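Local coordinates for protein tRNA (cytosine(38)-C(5))-methyltransferase (Schizosaccharomyces pombe, PDB 6FDF) that methylates cytosine 38 in the anticodon loop of tRNA(Asp), and less efficiently of tRNA(Glu), using S-adenosyl-L-methionine as methyl donor, at residues F229-P234 and L276-F281; C146-I151 and G171-N176; C38-N43 and K59-S64; N28-P33 and L324-L329. All coordinates share one frame; numbering follows the deposited sequence.

Contacts 2, 3 and 4 belong to the Rossmann-like body that holds the cofactor product and are partly buried, while contact 1, buried, lies in a small separate sheet on the opposite side of the chain's centre from each of them. Contacts 2 and 3 sit on the two outermost strands of the same seven-stranded sheet: the first is a regular antiparallel pairing, and the second a short parallel pairing that opens into the ligand pocket. Contact 4 joins the first helix to the last and touches contact 2 through Arg174. Contact 1 is purely apolar, contact 4 apolar with one bridging water, contact 2 mostly backbone bonding, and contact 3 rich in bonds to the ligand.

Contact 1. Residues F229-P234 and L276-F281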
# COMPACT_ATOMS: atom_id res chain seq x y z
N PHE A 229 -9.76 19.36 -9.41
CA PHE A 229 -9.22 18.12 -9.96
C PHE A 229 -7.81 18.34 -10.51
O PHE A 229 -7.51 19.38 -11.09
CB PHE A 229 -10.10 17.59 -11.09
CG PHE A 229 -11.32 16.83 -10.62
CD1 PHE A 229 -11.19 15.62 -9.96
CD2 PHE A 229 -12.59 17.31 -10.90
CE1 PHE A 229 -12.31 14.92 -9.54
CE2 PHE A 229 -13.71 16.61 -10.50
CZ PHE A 229 -13.57 15.40 -9.82
N ASP A 230 -6.96 17.33 -10.34
CA ASP A 230 -5.73 17.21 -11.11
C ASP A 230 -6.02 16.34 -12.33
O ASP A 230 -6.40 15.17 -12.19
CB ASP A 230 -4.61 16.59 -10.27
CG ASP A 230 -3.32 16.42 -11.06
OD1 ASP A 230 -2.68 17.44 -11.38
OD2 ASP A 230 -2.94 15.26 -11.35
N ILE A 231 -5.87 16.92 -13.52
CA ILE A 231 -6.20 16.24 -14.76
C ILE A 231 -4.91 15.77 -15.42
O ILE A 231 -3.98 16.56 -15.61
CB ILE A 231 -6.99 17.17 -15.71
CG1 ILE A 231 -8.30 17.60 -15.06
CG2 ILE A 231 -7.24 16.47 -17.04
CD1 ILE A 231 -9.05 18.66 -15.84
N VAL A 232 -4.87 14.49 -15.79
CA VAL A 232 -3.73 13.93 -16.50
C VAL A 232 -4.22 13.36 -17.83
O VAL A 232 -5.41 13.13 -18.04
CB VAL A 232 -2.99 12.84 -15.68
CG1 VAL A 232 -2.50 13.41 -14.35
CG2 VAL A 232 -3.88 11.62 -15.46
N LYS A 233 -3.27 13.16 -18.74
CA LYS A 233 -3.52 12.60 -20.06
C LYS A 233 -2.75 11.30 -20.21
O LYS A 233 -1.88 10.98 -19.39
CB LYS A 233 -3.12 13.61 -21.15
CG LYS A 233 -4.09 14.78 -21.26
CD LYS A 233 -3.61 15.87 -22.23
CE LYS A 233 -3.03 17.05 -21.46
NZ LYS A 233 -2.87 18.27 -22.30
N PRO A 234 -3.10 10.47 -21.21
CA PRO A 234 -2.36 9.21 -21.39
C PRO A 234 -0.85 9.37 -21.48
O PRO A 234 -0.12 8.48 -21.05
CB PRO A 234 -2.94 8.66 -22.70
CG PRO A 234 -4.34 9.19 -22.72
CD PRO A 234 -4.24 10.57 -22.13
N LEU A 276 -13.89 17.72 -22.37
CA LEU A 276 -12.63 17.07 -22.05
C LEU A 276 -12.76 15.57 -21.87
O LEU A 276 -11.74 14.88 -21.80
CB LEU A 276 -12.04 17.67 -20.77
CG LEU A 276 -11.52 19.10 -20.91
CD1 LEU A 276 -11.23 19.70 -19.54
CD2 LEU A 276 -10.27 19.12 -21.80
N GLN A 277 -13.99 15.05 -21.79
CA GLN A 277 -14.23 13.61 -21.65
C GLN A 277 -13.45 13.06 -20.47
O GLN A 277 -12.67 12.11 -20.59
CB GLN A 277 -13.89 12.86 -22.94
CG GLN A 277 -14.57 13.41 -24.18
CD GLN A 277 -14.19 12.63 -25.43
OE1 GLN A 277 -13.67 13.20 -26.39
NE2 GLN A 277 -14.44 11.33 -25.42
N LEU A 278 -13.66 13.67 -19.30
CA LEU A 278 -12.94 13.29 -18.10
C LEU A 278 -13.59 12.07 -17.46
O LEU A 278 -14.82 12.04 -17.29
CB LEU A 278 -12.94 14.46 -17.11
CG LEU A 278 -12.24 15.72 -17.60
CD1 LEU A 278 -12.72 16.95 -16.84
CD2 LEU A 278 -10.74 15.57 -17.46
N ARG A 279 -12.78 11.09 -17.09
CA ARG A 279 -13.26 9.91 -16.40
C ARG A 279 -12.33 9.58 -15.23
O ARG A 279 -11.16 9.96 -15.22
CB ARG A 279 -13.36 8.69 -17.34
CG ARG A 279 -12.02 8.11 -17.81
CD ARG A 279 -12.27 6.77 -18.50
NE ARG A 279 -11.10 6.17 -19.15
CZ ARG A 279 -10.22 5.39 -18.52
NH1 ARG A 279 -10.35 5.13 -17.22
NH2 ARG A 279 -9.20 4.86 -19.19
N TYR A 280 -12.88 8.87 -14.25
CA TYR A 280 -12.04 8.27 -13.22
C TYR A 280 -11.23 7.12 -13.81
O TYR A 280 -11.65 6.49 -14.79
CB TYR A 280 -12.90 7.76 -12.06
CG TYR A 280 -13.72 8.85 -11.41
CD1 TYR A 280 -13.12 9.79 -10.57
CD2 TYR A 280 -15.09 8.94 -11.63
CE1 TYR A 280 -13.86 10.80 -9.98
CE2 TYR A 280 -15.85 9.95 -11.04
CZ TYR A 280 -15.22 10.87 -10.21
OH TYR A 280 -15.96 11.88 -9.62
N PHE A 281 -10.07 6.86 -13.23
CA PHE A 281 -9.41 5.59 -13.48
C PHE A 281 -10.30 4.46 -12.99
O PHE A 281 -10.98 4.58 -11.97
CB PHE A 281 -8.05 5.53 -12.78
CG PHE A 281 -7.02 6.45 -13.37
CD1 PHE A 281 -6.34 6.09 -14.52
CD2 PHE A 281 -6.74 7.66 -12.78
CE1 PHE A 281 -5.40 6.94 -15.08
CE2 PHE A 281 -5.79 8.51 -13.33
CZ PHE A 281 -5.12 8.15 -14.48
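Ile231 and Leu278 make the tight centre of this contact. The CG2 branch of Ile231 comes within 3.6 Å of Leu278 CD2, the side chains crossing at about a right angle, and CG1 and CD1 of the isoleucine close on the same leucine methyl. Because the Ile231 chain is extended at its second torsion (chi2 172°), its CD1 also reaches towards Leu276, standing 4.4 Å from Leu276 CD1. One residue on, Val232 CG2 meets the edge of the Phe281 ring, 3.8 Å from Phe281 CZ and near the ring plane. Cutting Ile231 back to an alanine is likely to leave Leu278 CD2 without its partner here and to open a gap beside Leu276.

Packing is slacker toward the partly exposed Tyr280, where Phe229 CZ lies 4.3 Å from Tyr280 OH, an oblique approach. The carboxylate of Asp230, between Phe229 and Ile231 in the chain, is bonded to Ser255.

The backbones do not pair directly, with the CA atoms of Ile231 and Leu278 8.1 Å apart. Strand 256-258 runs between them, parallel to 231-232 and antiparallel to 278-279. The two segments are thus the outer strands of a small three-stranded mixed sheet, consistent with the target recognition domain of C5-methyltransferases.

Contact 2. Residues C146-I151 and G171-N176; sequences CGYNLI and GLARLN
Tyr148 and Leu175 face each other as a non-hydrogen-bonded pair in the antiparallel strands 148-155 and 168-175, which close one side of the class I methyltransferase sheet. Leu175 CD1 sits over the centre of the tyrosine ring, a CH-pi contact 3.9 Å from the centroid of the Tyr148 ring. The leucine gets there with CG anti to its backbone N (chi1 -176°). Next to it, Ala173 CB packs obliquely against Tyr148 CD2 at 3.9 Å, and Leu150 CD1 follows on the same face of the sheet.

Two hydrogen-bonded pairs alternate with these. Asn149 N gives a nearly straight bond to Arg174 O (2.8 Å, 177°), returned by Arg174 N to Asn149 O, and Ile151 and Leu172 exchange a like pair. On this other face Ile151 CG1 lies 3.9 Å from Leu172 CB.

Further out, Tyr148 OH is bonded to Pro119 O, and the Asn149 amide bridges Trp181 NE1 and Phe177 O. The Arg174 guanidinium bonds to the carbonyl oxygens of Leu327 and Leu328 at the end of helix 318-328, with cation-pi contacts to Trp181 and Phe177. Where helix 134-145 ends in a Schellman motif, the positive-phi Gly147 turns the chain into the strand, and its carbonyl O accepts a 2.9 Å hydrogen bond from Asn176 N.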
# COMPACT_ATOMS: atom_id res chain seq x y z
N CYS A 146 15.38 -5.07 21.54
CA CYS A 146 15.31 -6.48 21.21
C CYS A 146 16.35 -6.91 20.18
O CYS A 146 16.23 -7.99 19.61
CB CYS A 146 13.91 -6.84 20.72
SG CYS A 146 12.66 -6.84 22.03
N GLY A 147 17.37 -6.08 19.95
CA GLY A 147 18.51 -6.51 19.15
C GLY A 147 18.35 -6.36 17.66
O GLY A 147 19.16 -6.92 16.91
N TYR A 148 17.35 -5.62 17.19
CA TYR A 148 17.16 -5.43 15.75
C TYR A 148 18.02 -4.29 15.22
O TYR A 148 18.24 -3.28 15.89
CB TYR A 148 15.69 -5.15 15.42
CG TYR A 148 14.80 -6.36 15.59
CD1 TYR A 148 14.23 -6.66 16.83
CD2 TYR A 148 14.53 -7.21 14.52
CE1 TYR A 148 13.42 -7.75 16.99
CE2 TYR A 148 13.72 -8.32 14.67
CZ TYR A 148 13.16 -8.58 15.91
OH TYR A 148 12.35 -9.67 16.09
N ASN A 149 18.48 -4.48 13.98
CA ASN A 149 19.09 -3.43 13.18
C ASN A 149 18.00 -2.88 12.26
O ASN A 149 17.52 -3.59 11.38
CB ASN A 149 20.27 -4.00 12.38
CG ASN A 149 21.08 -2.93 11.67
OD1 ASN A 149 20.53 -1.97 11.12
ND2 ASN A 149 22.41 -3.09 11.66
N LEU A 150 17.58 -1.64 12.51
CA LEU A 150 16.48 -1.02 11.78
C LEU A 150 17.00 0.05 10.83
O LEU A 150 17.76 0.94 11.24
CB LEU A 150 15.47 -0.39 12.75
CG LEU A 150 14.31 0.41 12.14
CD1 LEU A 150 13.32 -0.50 11.43
CD2 LEU A 150 13.61 1.24 13.20
N ILE A 151 16.60 -0.04 9.56
CA ILE A 151 16.79 1.06 8.62
C ILE A 151 15.41 1.53 8.15
O ILE A 151 14.45 0.77 8.16
CB ILE A 151 17.67 0.67 7.41
CG1 ILE A 151 17.03 -0.48 6.63
CG2 ILE A 151 19.07 0.29 7.89
CD1 ILE A 151 17.71 -0.73 5.28
N GLY A 171 10.03 0.71 7.29
CA GLY A 171 11.03 0.25 8.24
C GLY A 171 11.39 -1.20 7.96
O GLY A 171 10.50 -2.05 7.86
N LEU A 172 12.68 -1.46 7.77
CA LEU A 172 13.20 -2.81 7.55
C LEU A 172 14.09 -3.16 8.72
O LEU A 172 15.04 -2.43 9.01
CB LEU A 172 13.99 -2.89 6.23
CG LEU A 172 13.23 -3.03 4.91
CD1 LEU A 172 12.31 -1.84 4.65
CD2 LEU A 172 14.21 -3.19 3.76
N ALA A 173 13.80 -4.28 9.39
CA ALA A 173 14.53 -4.66 10.60
C ALA A 173 15.06 -6.08 10.46
O ALA A 173 14.31 -6.99 10.08
CB ALA A 173 13.63 -4.56 11.84
N ARG A 174 16.35 -6.27 10.76
CA ARG A 174 16.97 -7.58 10.84
C ARG A 174 17.44 -7.83 12.27
O ARG A 174 18.17 -7.00 12.83
CB ARG A 174 18.17 -7.71 9.90
CG ARG A 174 17.87 -7.56 8.42
CD ARG A 174 19.17 -7.51 7.66
NE ARG A 174 18.98 -7.53 6.21
CZ ARG A 174 19.94 -7.24 5.33
NH1 ARG A 174 19.69 -7.28 4.03
NH2 ARG A 174 21.16 -6.91 5.76
N LEU A 175 17.05 -8.97 12.83
CA LEU A 175 17.51 -9.35 14.16
C LEU A 175 19.01 -9.66 14.16
O LEU A 175 19.50 -10.38 13.28
CB LEU A 175 16.72 -10.57 14.65
CG LEU A 175 17.01 -11.06 16.06
CD1 LEU A 175 16.53 -10.06 17.11
CD2 LEU A 175 16.33 -12.40 16.27
N ASN A 176 19.73 -9.12 15.15
CA ASN A 176 21.14 -9.43 15.39
C ASN A 176 21.99 -9.34 14.12
O ASN A 176 22.77 -10.25 13.80
CB ASN A 176 21.30 -10.80 16.05
CG ASN A 176 20.59 -10.89 17.40
OD1 ASN A 176 19.98 -11.92 17.73
ND2 ASN A 176 20.68 -9.83 18.19

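Contact 3. Residues C38-N43 and K59-S64. With SAH (S-adenosyl-L-homocysteine), chain E.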
# COMPACT_ATOMS: atom_id res chain seq x y z
N CYS A 38 -0.39 -17.16 8.16
CA CYS A 38 -1.66 -16.53 8.47
C CYS A 38 -1.60 -15.10 7.96
O CYS A 38 -0.55 -14.46 8.00
CB CYS A 38 -1.95 -16.53 9.98
SG CYS A 38 -3.67 -16.14 10.40
N ALA A 39 -2.74 -14.63 7.47
CA ALA A 39 -2.95 -13.22 7.13
C ALA A 39 -4.07 -12.72 8.02
O ALA A 39 -5.11 -13.37 8.12
CB ALA A 39 -3.30 -13.06 5.65
N ILE A 40 -3.84 -11.61 8.72
CA ILE A 40 -4.79 -11.15 9.73
C ILE A 40 -5.32 -9.78 9.33
O ILE A 40 -4.55 -8.84 9.11
CB ILE A 40 -4.15 -11.09 11.12
CG1 ILE A 40 -3.67 -12.48 11.54
CG2 ILE A 40 -5.15 -10.56 12.13
CD1 ILE A 40 -3.12 -12.54 12.94
N ASP A 41 -6.65 -9.67 9.25
CA ASP A 41 -7.31 -8.40 8.99
C ASP A 41 -8.70 -8.46 9.60
O ASP A 41 -9.34 -9.51 9.61
CB ASP A 41 -7.37 -8.09 7.49
CG ASP A 41 -7.57 -6.60 7.20
OD1 ASP A 41 -8.61 -6.05 7.61
OD2 ASP A 41 -6.67 -6.00 6.58
N ILE A 42 -9.15 -7.31 10.11
CA ILE A 42 -10.46 -7.22 10.74
C ILE A 42 -11.57 -6.97 9.72
O ILE A 42 -12.76 -7.15 10.05
CB ILE A 42 -10.42 -6.12 11.82
CG1 ILE A 42 -11.57 -6.27 12.82
CG2 ILE A 42 -10.43 -4.73 11.17
CD1 ILE A 42 -11.51 -5.27 13.95
N ASN A 43 -11.22 -6.60 8.49
CA ASN A 43 -12.20 -6.23 7.48
C ASN A 43 -12.60 -7.48 6.71
O ASN A 43 -11.78 -8.00 5.93
CB ASN A 43 -11.60 -5.17 6.54
CG ASN A 43 -12.58 -4.69 5.47
OD1 ASN A 43 -13.48 -5.41 5.04
ND2 ASN A 43 -12.40 -3.45 5.04
N LYS A 59 -7.57 -14.54 8.23
CA LYS A 59 -8.44 -14.75 9.37
C LYS A 59 -8.89 -13.43 9.99
O LYS A 59 -8.12 -12.47 10.06
CB LYS A 59 -7.72 -15.58 10.45
CG LYS A 59 -7.71 -17.08 10.20
CD LYS A 59 -9.01 -17.73 10.65
CE LYS A 59 -9.28 -19.02 9.89
NZ LYS A 59 -10.63 -19.02 9.27
N HIS A 60 -10.15 -13.40 10.40
CA HIS A 60 -10.74 -12.24 11.05
C HIS A 60 -10.28 -12.20 12.50
O HIS A 60 -10.68 -13.05 13.31
CB HIS A 60 -12.27 -12.29 10.96
CG HIS A 60 -12.94 -11.06 11.48
ND1 HIS A 60 -13.10 -10.81 12.83
CD2 HIS A 60 -13.47 -9.99 10.85
CE1 HIS A 60 -13.71 -9.66 13.00
NE2 HIS A 60 -13.95 -9.14 11.81
N MET A 61 -9.47 -11.21 12.85
CA MET A 61 -8.97 -11.11 14.21
C MET A 61 -8.50 -9.69 14.48
O MET A 61 -7.89 -9.06 13.61
CB MET A 61 -7.83 -12.11 14.45
CG MET A 61 -7.08 -11.94 15.74
SD MET A 61 -6.14 -13.42 16.17
CE MET A 61 -6.13 -14.32 14.61
N ASP A 62 -8.81 -9.19 15.67
CA ASP A 62 -8.36 -7.87 16.11
C ASP A 62 -6.91 -8.00 16.58
O ASP A 62 -6.63 -8.66 17.59
CB ASP A 62 -9.27 -7.35 17.23
CG ASP A 62 -8.84 -5.99 17.76
OD1 ASP A 62 -7.87 -5.40 17.26
OD2 ASP A 62 -9.51 -5.52 18.71
N ILE A 63 -5.99 -7.36 15.85
CA ILE A 63 -4.57 -7.48 16.17
C ILE A 63 -4.25 -6.97 17.57
O ILE A 63 -3.27 -7.41 18.18
CB ILE A 63 -3.77 -6.74 15.07
CG1 ILE A 63 -3.77 -7.60 13.80
CG2 ILE A 63 -2.33 -6.41 15.50
CD1 ILE A 63 -3.30 -6.89 12.55
N SER A 64 -5.09 -6.11 18.13
CA SER A 64 -4.87 -5.65 19.49
C SER A 64 -5.12 -6.74 20.53
O SER A 64 -4.74 -6.56 21.69
CB SER A 64 -5.78 -4.46 19.80
OG SER A 64 -7.11 -4.91 20.01
N SAH E . -1.39 -3.67 3.48
CA SAH E . -2.70 -4.13 3.06
CB SAH E . -3.81 -3.20 3.55
CG SAH E . -3.40 -2.45 4.81
SD SAH E . -4.49 -1.11 5.21
C SAH E . -2.74 -4.28 1.57
O SAH E . -1.68 -4.09 0.93
OXT SAH E . -3.83 -4.61 1.05
C5' SAH E . -4.63 -1.50 6.92
C4' SAH E . -5.48 -2.76 7.08
O4' SAH E . -5.42 -3.13 8.45
C3' SAH E . -6.95 -2.56 6.71
O3' SAH E . -7.36 -3.59 5.81
C2' SAH E . -7.70 -2.75 8.03
O2' SAH E . -8.91 -3.49 7.86
C1' SAH E . -6.70 -3.54 8.87
N9 SAH E . -6.77 -3.26 10.32
C8 SAH E . -6.82 -2.06 10.93
N7 SAH E . -6.87 -2.20 12.27
C5 SAH E . -6.84 -3.51 12.56
C6 SAH E . -6.86 -4.35 13.77
N6 SAH E . -6.92 -3.78 15.00
N1 SAH E . -6.82 -5.69 13.61
C2 SAH E . -6.76 -6.26 12.39
N3 SAH E . -6.74 -5.56 11.24
C4 SAH E . -6.78 -4.21 11.26
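Cys38 SG rests 4.1 Å from Lys59 CB where strand 34-41 begins to run parallel to strand 58-60. Next, Ala39 O accepts a bond of 2.7 Å from Lys59 N. Ile40 puts its side chain on the same face of the sheet as Lys59: its CG2 branch packs on Ile63 CG1 at 3.7 Å, while the other branch carries CD1 to Met61 CE. Asp41 N closes the pairing with a longer bond to Lys59 O, and here the strands part to admit S-adenosyl-L-homocysteine.

The Asp41 carboxylate grips both ribose hydroxyls. OD1 takes SAH O2' and OD2 takes SAH O3', each at 2.6 Å, a pincer that fixes the sugar, as does the acidic residue near the C-terminal end of the second strand in other class I methyltransferases. Both oxygens have a further donor: Asn43 N meets the anti lone pair of OD1 in an Asx turn, and Gly19 N bonds to OD2, so the carboxylate is held from the protein side too. Ile42 lays CG2 over one face of the adenine, 3.7 Å from SAH C4, and Ile63 CD1 lies over the other face, 3.5 Å from SAH C2. The adenine edge is read by Ile63 N, whose bond to SAH N1 is straight (179°), and by Asp62 OD1, which accepts from SAH N6.

Asn43 is the N-cap of helix 44-54, the crossover that links the two strands as a beta-alpha-beta unit; strand 11-16 flanks 34-41 on its other side, and helix 103-111 packs against Ile63.

Contact 4. Residues N28-P33 and L324-L329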
# COMPACT_ATOMS: atom_id res chain seq x y z
N ASN A 28 5.56 -12.77 -3.84
CA ASN A 28 5.55 -13.55 -5.08
C ASN A 28 6.52 -12.96 -6.09
O ASN A 28 7.28 -13.69 -6.74
CB ASN A 28 4.15 -13.61 -5.67
CG ASN A 28 3.17 -14.41 -4.82
OD1 ASN A 28 3.57 -15.16 -3.93
ND2 ASN A 28 1.88 -14.26 -5.12
N LEU A 29 6.48 -11.63 -6.26
CA LEU A 29 7.37 -10.96 -7.21
C LEU A 29 8.83 -11.14 -6.83
O LEU A 29 9.70 -11.27 -7.70
CB LEU A 29 7.03 -9.47 -7.26
CG LEU A 29 6.13 -8.91 -8.35
CD1 LEU A 29 5.99 -7.42 -8.14
CD2 LEU A 29 6.70 -9.20 -9.73
N ALA A 30 9.13 -11.12 -5.53
CA ALA A 30 10.51 -11.25 -5.08
C ALA A 30 11.01 -12.68 -5.16
O ALA A 30 12.18 -12.93 -4.82
CB ALA A 30 10.64 -10.73 -3.65
N ASN A 31 10.17 -13.61 -5.61
CA ASN A 31 10.53 -15.02 -5.71
C ASN A 31 11.01 -15.57 -4.37
O ASN A 31 11.95 -16.36 -4.30
CB ASN A 31 11.56 -15.25 -6.81
CG ASN A 31 11.02 -14.89 -8.16
OD1 ASN A 31 11.62 -14.12 -8.91
ND2 ASN A 31 9.84 -15.41 -8.46
N ILE A 32 10.34 -15.15 -3.30
CA ILE A 32 10.61 -15.65 -1.96
C ILE A 32 9.86 -16.97 -1.81
O ILE A 32 8.64 -17.01 -1.99
CB ILE A 32 10.18 -14.64 -0.88
CG1 ILE A 32 10.84 -13.28 -1.13
CG2 ILE A 32 10.53 -15.16 0.50
CD1 ILE A 32 12.35 -13.35 -1.34
N PRO A 33 10.55 -18.07 -1.50
CA PRO A 33 9.83 -19.30 -1.15
C PRO A 33 9.15 -19.15 0.19
O PRO A 33 9.67 -19.58 1.22
CB PRO A 33 10.94 -20.36 -1.11
CG PRO A 33 12.18 -19.58 -0.78
CD PRO A 33 12.01 -18.23 -1.43
N LEU A 324 11.97 -3.94 -1.65
CA LEU A 324 12.38 -3.88 -0.25
C LEU A 324 12.44 -5.27 0.37
O LEU A 324 13.32 -5.55 1.19
CB LEU A 324 11.44 -2.98 0.54
CG LEU A 324 11.51 -1.50 0.17
CD1 LEU A 324 10.27 -0.79 0.63
CD2 LEU A 324 12.77 -0.84 0.76
N ILE A 325 11.50 -6.15 0.01
CA ILE A 325 11.54 -7.52 0.51
C ILE A 325 12.82 -8.21 0.06
O ILE A 325 13.48 -8.90 0.85
CB ILE A 325 10.28 -8.29 0.07
CG1 ILE A 325 9.08 -7.87 0.91
CG2 ILE A 325 10.50 -9.80 0.17
CD1 ILE A 325 7.76 -8.41 0.40
N SER A 326 13.18 -8.05 -1.21
CA SER A 326 14.42 -8.62 -1.73
C SER A 326 15.63 -8.15 -0.93
O SER A 326 16.50 -8.94 -0.56
CB SER A 326 14.58 -8.26 -3.20
OG SER A 326 13.54 -8.83 -3.98
N LEU A 327 15.70 -6.84 -0.67
CA LEU A 327 16.77 -6.30 0.15
C LEU A 327 16.74 -6.88 1.56
O LEU A 327 17.77 -7.33 2.08
CB LEU A 327 16.66 -4.77 0.20
CG LEU A 327 17.70 -4.07 1.08
CD1 LEU A 327 19.10 -4.32 0.53
CD2 LEU A 327 17.40 -2.59 1.16
N LEU A 328 15.57 -6.87 2.19
CA LEU A 328 15.46 -7.29 3.58
C LEU A 328 15.97 -8.71 3.78
O LEU A 328 16.70 -8.98 4.75
CB LEU A 328 14.00 -7.18 4.03
CG LEU A 328 13.65 -7.59 5.46
CD1 LEU A 328 14.43 -6.75 6.46
CD2 LEU A 328 12.14 -7.46 5.70
N LEU A 329 15.60 -9.63 2.89
CA LEU A 329 15.85 -11.05 3.10
C LEU A 329 17.16 -11.54 2.49
O LEU A 329 17.36 -12.76 2.41
CB LEU A 329 14.68 -11.86 2.54
CG LEU A 329 13.31 -11.52 3.12
CD1 LEU A 329 12.24 -12.29 2.38
CD2 LEU A 329 13.28 -11.81 4.61
O HOH W 1 14.35 -11.64 -4.11
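Ile32 packs against Ile325 and Leu329, joining the end of the first helix of the Rossmann-like fold, 22-29, to the end of the closing helix, 318-328, nearly three hundred residues later. The conformation of Ile32 decides how it fits. Its CG2 stands anti to the backbone N and CG1 lies beside that N (chi1 -55°), and a second turn (chi2 -51°) folds CD1 back. CG1, CG2 and CD1 therefore all close on one methyl: Leu329 CD1 is 3.8 Å from Ile32 CG2, and CG1 and CD1 of the isoleucine are hardly farther. Leu329 offers that methyl from an extended end, CD1 being anti to CA (chi2 174°).

Ile325 uses its short branch. Its CG2 lies 3.7 Å from Ile32 CG1 and 3.9 Å from Ala30 CB, resting against both, while the same residue also touches Leu123 of strand 121-127. Exchanging Ile32 for an alanine is likely to leave Leu329 CD1 without support on this side and to open a gap next to Ile325 CG2.

Asn31, with positive phi, ends the first helix in a Schellman motif, and the residues before and after it, Ala30 and Ile32, both point their CB toward the closing helix. Ser326 brings a polar side chain, and its OG, 3.5 Å from Ala30 CB, is also bonded to Ser322 O in the preceding helical turn. A water spans the rest, donating to Ser326 OG at 2.9 Å and to Ala30 O at 2.6 Å.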